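Local structure of dihydrodipicolinate synthase family protein (Sinorhizobium meliloti, 4DNH) at residues 309-314 against 360-365; 280-285 against 303-308; 157-162 against 194-199; 80-85 against 152-157. The protein is of unknown function but folds as a TIM barrel and is probably an enzyme related to the dihydrodipicolinate synthase family. All coordinates share one frame; numbering follows the deposited sequence.

Interaction 1: 309-314 against 360-365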
# COMPACT_ATOMS: atom_id res chain seq x y z
N VAL A 309 -4.39 -12.82 7.77
CA VAL A 309 -3.30 -12.26 8.56
C VAL A 309 -1.99 -13.06 8.43
O VAL A 309 -0.93 -12.47 8.22
CB VAL A 309 -3.73 -12.04 10.04
CG1 VAL A 309 -2.53 -11.71 10.92
CG2 VAL A 309 -4.80 -10.95 10.12
N PRO A 310 -2.06 -14.41 8.52
CA PRO A 310 -0.80 -15.13 8.34
C PRO A 310 -0.23 -14.91 6.93
O PRO A 310 0.97 -14.73 6.79
CB PRO A 310 -1.19 -16.60 8.55
CG PRO A 310 -2.38 -16.54 9.42
CD PRO A 310 -3.13 -15.30 9.01
N LEU A 311 -1.09 -14.92 5.92
CA LEU A 311 -0.70 -14.66 4.54
C LEU A 311 -0.02 -13.31 4.43
O LEU A 311 1.06 -13.18 3.85
CB LEU A 311 -1.92 -14.71 3.63
CG LEU A 311 -1.78 -14.06 2.24
CD1 LEU A 311 -0.85 -14.85 1.33
CD2 LEU A 311 -3.16 -13.88 1.62
N SER A 312 -0.64 -12.29 5.01
CA SER A 312 -0.05 -10.97 5.03
C SER A 312 1.35 -10.91 5.70
O SER A 312 2.28 -10.34 5.15
CB SER A 312 -0.99 -10.00 5.73
OG SER A 312 -0.62 -8.69 5.37
N ARG A 313 1.48 -11.47 6.90
CA ARG A 313 2.76 -11.48 7.58
C ARG A 313 3.83 -12.15 6.74
O ARG A 313 5.00 -11.76 6.78
CB ARG A 313 2.62 -12.15 8.94
CG ARG A 313 1.75 -11.31 9.86
CD ARG A 313 1.34 -12.02 11.12
NE ARG A 313 0.69 -11.05 11.99
CZ ARG A 313 0.24 -11.29 13.21
NH1 ARG A 313 0.35 -12.50 13.75
NH2 ARG A 313 -0.34 -10.32 13.89
N HIS A 314 3.42 -13.15 5.97
CA HIS A 314 4.34 -13.85 5.07
C HIS A 314 4.75 -12.97 3.92
O HIS A 314 5.94 -12.86 3.60
CB HIS A 314 3.73 -15.16 4.60
CG HIS A 314 4.58 -15.89 3.58
ND1 HIS A 314 5.64 -16.65 3.93
CD2 HIS A 314 4.49 -15.94 2.18
CE1 HIS A 314 6.20 -17.16 2.81
NE2 HIS A 314 5.50 -16.73 1.75
N ARG A 360 0.00 -21.49 -0.50
CA ARG A 360 -0.72 -22.24 0.57
C ARG A 360 -1.49 -21.33 1.51
O ARG A 360 -2.64 -21.58 1.83
CB ARG A 360 0.21 -23.06 1.44
CG ARG A 360 1.15 -24.02 0.75
CD ARG A 360 1.97 -24.73 1.80
NE ARG A 360 2.95 -25.61 1.19
CZ ARG A 360 4.16 -25.24 0.80
NH1 ARG A 360 4.59 -23.99 0.98
NH2 ARG A 360 4.97 -26.13 0.25
N LEU A 361 -0.83 -20.27 1.97
CA LEU A 361 -1.48 -19.33 2.87
C LEU A 361 -2.62 -18.58 2.15
O LEU A 361 -3.67 -18.32 2.74
CB LEU A 361 -0.47 -18.37 3.50
CG LEU A 361 0.63 -19.00 4.39
CD1 LEU A 361 1.73 -17.99 4.65
CD2 LEU A 361 0.09 -19.55 5.70
N ALA A 362 -2.42 -18.27 0.86
CA ALA A 362 -3.52 -17.68 0.05
C ALA A 362 -4.71 -18.63 -0.08
O ALA A 362 -5.86 -18.21 0.04
CB ALA A 362 -3.03 -17.26 -1.33
N ASP A 363 -4.42 -19.92 -0.31
CA ASP A 363 -5.47 -20.95 -0.36
C ASP A 363 -6.29 -20.99 0.93
O ASP A 363 -7.51 -20.96 0.90
CB ASP A 363 -4.88 -22.33 -0.64
CG ASP A 363 -5.82 -23.47 -0.26
OD1 ASP A 363 -7.03 -23.42 -0.61
OD2 ASP A 363 -5.37 -24.43 0.39
N LYS A 364 -5.60 -21.05 2.06
CA LYS A 364 -6.26 -21.21 3.35
C LYS A 364 -6.90 -19.93 3.87
O LYS A 364 -7.56 -19.94 4.90
CB LYS A 364 -5.28 -21.80 4.37
CG LYS A 364 -4.97 -23.27 4.09
CD LYS A 364 -3.97 -23.85 5.08
CE LYS A 364 -2.56 -23.32 4.86
NZ LYS A 364 -1.68 -23.68 6.01
N ALA A 365 -6.69 -18.82 3.16
CA ALA A 365 -7.25 -17.55 3.57
C ALA A 365 -8.43 -17.18 2.67
O ALA A 365 -9.01 -16.11 2.83
CB ALA A 365 -6.19 -16.47 3.49
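L361 is the main bump of this contact, and the hollow it fills is formed by P310, L311 and H314 on one flank of helix 308-315. Its stem leans on the facing backbone, L361 CB lying 3.9 Å from L311 CA. A chi1 of -62° sets CG beside the backbone N, a turn that carries CD1 over to H314. There L361 CD1 settles against the root of the histidine, 3.5 Å from H314 CB, and comes obliquely upon the imidazole ring as the two side chains meet at about a right angle. L361 CD2 turns to the proline and approaches P310 CB at 4.3 Å. L311 answers as the reciprocal bump. Its chi1 of 162° sends the side chain into the shallow dip left by two small residues: L311 CD1 rests 3.8 Å from A362 N, while L311 CD2 comes to 4.4 Å from A365 CB. Both L311 methyls thus lie over A362, and CD2 reaches on to A365. No hydrogen bond crosses, so the fit is one of apolar shapes. The axes approach to 8.7 Å and run nearly antiparallel, at 157°. Beyond the contact, the H314 ring stacks on that of H354, and its NE2 bonds H354 O, earlier in helix 352-364. L311 also touches I282, whereas V309 and S312 lie against helix 260-265. On the far side of helix 352-364, R360 packs on strand 4-9 and K364 on strand 12-17, placing this helix between helix 308-315 and the N-terminal hairpin.

Interaction 2: 280-285 against 303-308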
# COMPACT_ATOMS: atom_id res chain seq x y z
N ASP A 280 -4.92 -4.44 -1.30
CA ASP A 280 -4.77 -4.70 -2.71
C ASP A 280 -4.84 -6.24 -2.93
O ASP A 280 -5.75 -6.73 -3.62
CB ASP A 280 -3.45 -4.08 -3.19
CG ASP A 280 -3.00 -4.59 -4.55
OD1 ASP A 280 -3.27 -5.77 -4.91
OD2 ASP A 280 -2.34 -3.81 -5.27
N ALA A 281 -3.91 -6.98 -2.32
CA ALA A 281 -3.81 -8.43 -2.50
C ALA A 281 -5.01 -9.26 -2.02
O ALA A 281 -5.29 -10.34 -2.57
CB ALA A 281 -2.53 -8.95 -1.86
N ILE A 282 -5.73 -8.78 -1.00
CA ILE A 282 -6.91 -9.50 -0.50
C ILE A 282 -8.21 -8.69 -0.66
O ILE A 282 -9.19 -8.90 0.08
CB ILE A 282 -6.73 -9.94 0.97
CG1 ILE A 282 -6.69 -8.72 1.90
CG2 ILE A 282 -5.49 -10.82 1.14
CD1 ILE A 282 -6.57 -9.06 3.37
N ALA A 283 -8.21 -7.79 -1.64
CA ALA A 283 -9.34 -6.90 -1.92
C ALA A 283 -10.72 -7.50 -1.65
O ALA A 283 -11.49 -6.92 -0.86
CB ALA A 283 -9.25 -6.31 -3.33
N PRO A 284 -11.05 -8.65 -2.28
CA PRO A 284 -12.40 -9.24 -2.11
C PRO A 284 -12.76 -9.56 -0.68
O PRO A 284 -13.89 -9.31 -0.26
CB PRO A 284 -12.33 -10.54 -2.90
CG PRO A 284 -11.22 -10.32 -3.88
CD PRO A 284 -10.22 -9.47 -3.18
N VAL A 285 -11.80 -10.09 0.07
CA VAL A 285 -12.00 -10.48 1.46
C VAL A 285 -12.14 -9.25 2.34
O VAL A 285 -13.03 -9.19 3.20
CB VAL A 285 -10.81 -11.34 1.97
CG1 VAL A 285 -10.98 -11.68 3.45
CG2 VAL A 285 -10.67 -12.62 1.15
N GLU A 303 -13.67 -13.76 11.38
CA GLU A 303 -13.74 -15.03 10.66
C GLU A 303 -13.19 -14.90 9.24
O GLU A 303 -12.53 -15.81 8.75
CB GLU A 303 -15.18 -15.53 10.57
CG GLU A 303 -15.67 -16.32 11.78
CD GLU A 303 -17.17 -16.62 11.72
OE1 GLU A 303 -17.79 -16.42 10.65
OE2 GLU A 303 -17.74 -17.05 12.76
N LEU A 304 -13.49 -13.77 8.59
CA LEU A 304 -13.03 -13.48 7.25
C LEU A 304 -11.56 -13.00 7.21
O LEU A 304 -10.77 -13.44 6.36
CB LEU A 304 -13.94 -12.45 6.58
CG LEU A 304 -15.38 -12.85 6.15
CD1 LEU A 304 -16.23 -11.62 5.87
CD2 LEU A 304 -15.41 -13.77 4.94
N LEU A 305 -11.19 -12.12 8.15
CA LEU A 305 -9.90 -11.45 8.06
C LEU A 305 -8.76 -12.19 8.74
O LEU A 305 -7.67 -12.29 8.17
CB LEU A 305 -10.02 -10.02 8.58
CG LEU A 305 -9.52 -8.85 7.73
CD1 LEU A 305 -9.77 -8.99 6.23
CD2 LEU A 305 -10.13 -7.55 8.24
N GLU A 306 -9.00 -12.75 9.93
CA GLU A 306 -7.93 -13.48 10.64
C GLU A 306 -7.18 -14.52 9.80
O GLU A 306 -5.99 -14.67 9.98
CB GLU A 306 -8.43 -14.11 11.96
CG GLU A 306 -8.23 -13.23 13.19
CD GLU A 306 -9.04 -13.68 14.41
OE1 GLU A 306 -9.67 -14.77 14.35
OE2 GLU A 306 -9.07 -12.95 15.42
N PRO A 307 -7.86 -15.23 8.89
CA PRO A 307 -7.11 -16.16 8.01
C PRO A 307 -6.14 -15.50 7.00
O PRO A 307 -5.17 -16.11 6.55
CB PRO A 307 -8.24 -16.92 7.29
CG PRO A 307 -9.40 -16.85 8.24
CD PRO A 307 -9.32 -15.44 8.76
N THR A 308 -6.42 -14.25 6.64
CA THR A 308 -5.54 -13.52 5.75
C THR A 308 -4.28 -13.07 6.48
O THR A 308 -3.22 -12.95 5.86
CB THR A 308 -6.24 -12.28 5.18
OG1 THR A 308 -6.41 -11.31 6.22
CG2 THR A 308 -7.59 -12.65 4.56
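I282 and T308 face each other through side chains that both hold a branch between the backbone N and the carbonyl carbon, CG1 in I282 (chi1 67°) and OG1 in T308 (chi1 70°). This brings I282 CD1 across the threonine at about a right angle, 3.6 Å from T308 OG1 and nearly as close to its CB. V285 supplies the second finger through CG1, which sits 3.7 Å from T308 CG2, the two side chains sliding past each other in opposite directions. V285 CG1 also abuts the backbone at L304 O, 3.4 Å away, and meets L305 CD1 at 4.1 Å. That leucine methyl also touches I282 CD1, so the tips of I282, V285 and L305 gather round the threonine. I282 is where the chain leaves the short helix 278-281 before entering helix 283-294, and the break aims its side chain at the turn between helices 298-305 and 308-315. The polar bonds do not cross the interface: L305 O accepts both T308 N, at 2.8 Å, and T308 OG1, the latter in the carbonyl plane and on a lone pair, although its 2.5 Å length is doubtfully short. OG1 is also hydrogen-bonded to Y260 OH. Shortened to an alanine, T308 is likely to leave a gap beneath I282 CD1 and V285 CG1 and Y260 OH without its threonine partner. No hydrogen bond spans the two segments; methyls do the joining, while a buried hydroxyl is satisfied by its own turn and by Y260, which lets a polar residue sit in an apolar interface.

Interaction 3: 157-162 against 194-199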
# COMPACT_ATOMS: atom_id res chain seq x y z
N ALA A 157 6.60 11.05 2.64
CA ALA A 157 7.84 11.42 3.30
C ALA A 157 8.90 11.66 2.23
O ALA A 157 8.79 11.12 1.13
CB ALA A 157 8.28 10.34 4.26
N SER A 158 9.90 12.47 2.56
CA SER A 158 10.85 12.96 1.58
C SER A 158 12.29 12.49 1.87
O SER A 158 12.84 12.74 2.95
CB SER A 158 10.74 14.49 1.49
OG SER A 158 11.92 15.12 1.03
N ARG A 159 12.87 11.81 0.88
CA ARG A 159 14.24 11.28 0.91
C ARG A 159 15.24 12.44 1.16
O ARG A 159 16.10 12.35 2.02
CB ARG A 159 14.54 10.59 -0.44
CG ARG A 159 14.97 9.12 -0.47
CD ARG A 159 13.88 8.19 0.04
NE ARG A 159 13.43 7.02 -0.76
CZ ARG A 159 13.85 6.58 -1.96
NH1 ARG A 159 13.25 5.51 -2.47
NH2 ARG A 159 14.84 7.18 -2.63
N ALA A 160 15.09 13.55 0.42
CA ALA A 160 16.04 14.67 0.48
C ALA A 160 16.01 15.41 1.82
O ALA A 160 17.04 15.91 2.30
CB ALA A 160 15.78 15.65 -0.66
N LEU A 161 14.82 15.46 2.41
CA LEU A 161 14.62 16.07 3.72
C LEU A 161 15.22 15.22 4.85
O LEU A 161 15.89 15.77 5.74
CB LEU A 161 13.13 16.37 3.96
CG LEU A 161 12.72 17.05 5.28
CD1 LEU A 161 13.26 18.47 5.43
CD2 LEU A 161 11.21 17.04 5.42
N ALA A 162 15.03 13.90 4.80
CA ALA A 162 15.66 12.98 5.78
C ALA A 162 17.20 13.10 5.83
O ALA A 162 17.81 12.82 6.86
CB ALA A 162 15.24 11.54 5.53
N MSE A 194 12.05 0.16 7.12
CA MSE A 194 12.04 -1.20 6.56
C MSE A 194 11.46 -1.16 5.17
O MSE A 194 11.77 -2.01 4.33
CB MSE A 194 11.29 -2.16 7.47
CG MSE A 194 11.03 -1.45 8.78
SE MSE A 194 9.23 -0.65 8.70
CE MSE A 194 8.70 -2.03 10.00
N PHE A 195 10.61 -0.16 4.93
CA PHE A 195 10.07 0.09 3.60
C PHE A 195 11.01 0.97 2.77
O PHE A 195 11.19 0.73 1.55
CB PHE A 195 8.67 0.69 3.69
CG PHE A 195 7.64 -0.23 4.30
CD1 PHE A 195 7.12 -1.29 3.57
CD2 PHE A 195 7.19 -0.04 5.60
CE1 PHE A 195 6.18 -2.15 4.12
CE2 PHE A 195 6.24 -0.88 6.16
CZ PHE A 195 5.74 -1.94 5.42
N ASP A 196 11.62 1.96 3.41
CA ASP A 196 12.57 2.84 2.74
C ASP A 196 13.72 3.18 3.68
O ASP A 196 13.56 4.01 4.59
CB ASP A 196 11.88 4.12 2.24
CG ASP A 196 12.60 4.75 1.05
OD1 ASP A 196 13.86 4.66 0.95
OD2 ASP A 196 11.91 5.33 0.19
N PRO A 197 14.88 2.53 3.48
CA PRO A 197 16.03 2.78 4.36
C PRO A 197 16.47 4.25 4.32
O PRO A 197 16.94 4.76 5.33
CB PRO A 197 17.12 1.85 3.80
CG PRO A 197 16.37 0.79 3.06
CD PRO A 197 15.16 1.48 2.48
N ALA A 198 16.28 4.93 3.20
CA ALA A 198 16.66 6.35 3.09
C ALA A 198 15.73 7.32 3.87
O ALA A 198 15.96 8.54 3.87
CB ALA A 198 16.81 6.77 1.63
N LEU A 199 14.71 6.78 4.53
CA LEU A 199 13.84 7.59 5.39
C LEU A 199 14.18 7.44 6.87
O LEU A 199 13.33 7.59 7.74
CB LEU A 199 12.37 7.27 5.12
CG LEU A 199 11.91 7.71 3.75
CD1 LEU A 199 10.42 7.45 3.60
CD2 LEU A 199 12.24 9.18 3.52
O HOH W 1 17.68 10.07 2.44
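The loops following the fourth and fifth strands of the barrel meet here, joined by a salt bridge between R159, at the start of helix 159-164, and D196. R159 bends at chi2 and chi3 to bring NE to D196 OD2; the modelled 2.5 Å is very short and its exact length doubtful. R159 NH1 adds a weak bond to D196 OD2 at 3.0 Å. OD2 lies at the guanidinium edge, near its plane, but the carboxylate is turned 78° against it, so this is a one-oxygen grip. NH1 has a further partner in G88 O. Alongside, A198 CB touches R159 CD at 3.6 Å, and L199 lays CD1 on A157 CB and CD2 on S158 O, each at 3.7 Å. One water donates to both R159 O and A198 O, stitching the backbones. Were R159 a leucine, the D196 carboxylate would probably be left without its charge partner. S158 is the N-cap of the helix, its OG accepting from L161 N at 3.2 Å. Such packing of neighbouring loops beyond the C-terminal strand ends belongs to the TIM-barrel rim, where TIM-barrel enzymes carry their active sites; whether this one does is not established.

Interaction 4: 80-85 against 152-157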
# COMPACT_ATOMS: atom_id res chain seq x y z
N GLU A 80 -3.01 6.14 -4.83
CA GLU A 80 -2.25 5.99 -6.06
C GLU A 80 -0.81 6.40 -6.00
O GLU A 80 -0.44 7.38 -5.35
CB GLU A 80 -2.89 6.74 -7.22
CG GLU A 80 -3.74 5.87 -8.11
CD GLU A 80 -2.99 4.75 -8.80
OE1 GLU A 80 -1.89 4.32 -8.36
OE2 GLU A 80 -3.54 4.27 -9.79
N SER A 81 -0.03 5.63 -6.77
CA SER A 81 1.37 5.87 -6.94
C SER A 81 2.03 5.88 -5.56
O SER A 81 2.90 6.69 -5.26
CB SER A 81 1.58 7.17 -7.71
OG SER A 81 1.09 7.06 -9.04
N MSE A 82 1.61 4.94 -4.72
CA MSE A 82 2.15 4.83 -3.38
C MSE A 82 3.28 3.84 -3.33
O MSE A 82 3.74 3.33 -4.37
CB MSE A 82 0.99 4.44 -2.46
CG MSE A 82 0.08 5.66 -2.24
SE MSE A 82 1.11 7.00 -1.22
CE MSE A 82 1.09 6.03 0.49
N ASP A 83 3.75 3.54 -2.13
CA ASP A 83 4.85 2.61 -1.96
C ASP A 83 4.55 1.28 -2.65
O ASP A 83 5.45 0.69 -3.22
CB ASP A 83 5.15 2.39 -0.48
CG ASP A 83 6.44 1.65 -0.26
OD1 ASP A 83 7.51 2.29 -0.33
OD2 ASP A 83 6.39 0.42 -0.04
N THR A 84 3.30 0.82 -2.61
CA THR A 84 2.92 -0.43 -3.29
C THR A 84 3.06 -0.34 -4.82
O THR A 84 3.25 -1.35 -5.49
CB THR A 84 1.49 -0.90 -2.94
OG1 THR A 84 1.35 -0.95 -1.52
CG2 THR A 84 1.21 -2.28 -3.49
N ALA A 85 2.96 0.86 -5.37
CA ALA A 85 3.09 1.02 -6.82
C ALA A 85 4.55 1.21 -7.16
O ALA A 85 4.90 1.60 -8.26
CB ALA A 85 2.25 2.18 -7.33
N ARG A 152 -6.98 14.73 -4.57
CA ARG A 152 -6.60 14.89 -3.17
C ARG A 152 -5.24 14.20 -2.92
O ARG A 152 -4.90 13.21 -3.57
CB ARG A 152 -7.72 14.43 -2.21
CG ARG A 152 -8.28 13.02 -2.43
CD ARG A 152 -9.21 12.59 -1.28
NE ARG A 152 -8.56 12.64 0.03
CZ ARG A 152 -9.03 12.10 1.16
NH1 ARG A 152 -8.33 12.22 2.28
NH2 ARG A 152 -10.18 11.44 1.18
N ILE A 153 -4.47 14.77 -2.00
CA ILE A 153 -3.07 14.41 -1.80
C ILE A 153 -2.85 13.49 -0.61
O ILE A 153 -3.49 13.64 0.43
CB ILE A 153 -2.22 15.69 -1.60
CG1 ILE A 153 -1.99 16.40 -2.93
CG2 ILE A 153 -0.87 15.37 -0.94
CD1 ILE A 153 -2.97 17.52 -3.17
N ILE A 154 -1.94 12.54 -0.78
CA ILE A 154 -1.34 11.81 0.32
C ILE A 154 0.08 12.33 0.37
O ILE A 154 0.84 12.15 -0.58
CB ILE A 154 -1.27 10.30 0.07
CG1 ILE A 154 -2.67 9.70 0.03
CG2 ILE A 154 -0.46 9.62 1.17
CD1 ILE A 154 -2.72 8.31 -0.55
N LEU A 155 0.43 13.00 1.45
CA LEU A 155 1.70 13.70 1.51
C LEU A 155 2.80 12.75 1.96
O LEU A 155 2.86 12.34 3.12
CB LEU A 155 1.59 14.92 2.42
CG LEU A 155 2.77 15.89 2.39
CD1 LEU A 155 2.95 16.46 1.00
CD2 LEU A 155 2.54 16.99 3.41
N MSE A 156 3.66 12.38 1.01
CA MSE A 156 4.67 11.36 1.24
C MSE A 156 5.88 11.93 1.95
O MSE A 156 6.15 13.14 1.88
CB MSE A 156 5.03 10.75 -0.10
CG MSE A 156 3.88 9.83 -0.54
SE MSE A 156 4.29 9.07 -2.32
CE MSE A 156 5.10 7.37 -1.75
N ALA A 157 6.60 11.05 2.64
CA ALA A 157 7.84 11.42 3.30
C ALA A 157 8.90 11.66 2.23
O ALA A 157 8.79 11.12 1.13
CB ALA A 157 8.28 10.34 4.26
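S81, M82 and D83, just past strand 77-80, meet I154 and M156 of the strand 153-155 region. E80, the last residue of its strand, prepares the turn: its OE1 accepts from S81 N at 2.8 Å, on the anti side of the carboxylate and 17° out of its plane, while OE2 pairs with R68. S81 follows, and its carbonyl points across the gap, with S81 O 4.0 Å from M156 SE; the same oxygen accepts from R87 NH2, while S81 OG is bonded to A96 O. M82, a selenomethionine, does most of the touching. From a chi1 of -74°, further bends at chi2 and chi3 curl its chain, so that SE rather than the stem leads. M82 SE lies 3.9 Å from I154 CG2 and 4.0 Å from SE of M156, also a selenomethionine, and the terminal CE drapes over I154 CG2 as well. M156 runs past M82 in the opposite direction, kinked at chi3, so that M156 CE ends 4.1 Å from D83 N. D83 itself contributes this backbone edge; its carboxylate is hydrogen-bonded to Y323 OH, and its side chain lies about 4 Å from a bound glycerol, probably from the crystallisation liquor. Further on, A85 N bonds M82 O at 2.8 Å, closing the short 3-10 turn through D83 and T84. With no hydrogen bond between the segments, cohesion rests on dispersion between buried methionine-type chains, selenium standing in for sulfur, and isoleucine methyls; polar groups are satisfied within the loop or by R87, A96 and Y323.

How the interactions relate
Followed from the N terminus, the four contacts close their loops in series, with none nested or crossing. Interaction 4 closes first, joining the loop after the second barrel strand to the fourth strand, with strand 115-119 between them in the chain and the sheet. Interaction 3 starts at A157, which it shares with interaction 4, and closes over strand 186-191; the two also touch where F195 CD1 meets D83 OD2. After the eighth strand, interaction 2 ties the helices beyond it together, D280 brushing T84 of interaction 4. Interaction 1 then joins the next helix to helix 352-364, packing directly on interaction 2 through A365 against P307. Interactions 2 and 3 lie on opposite sides of the chain's centre.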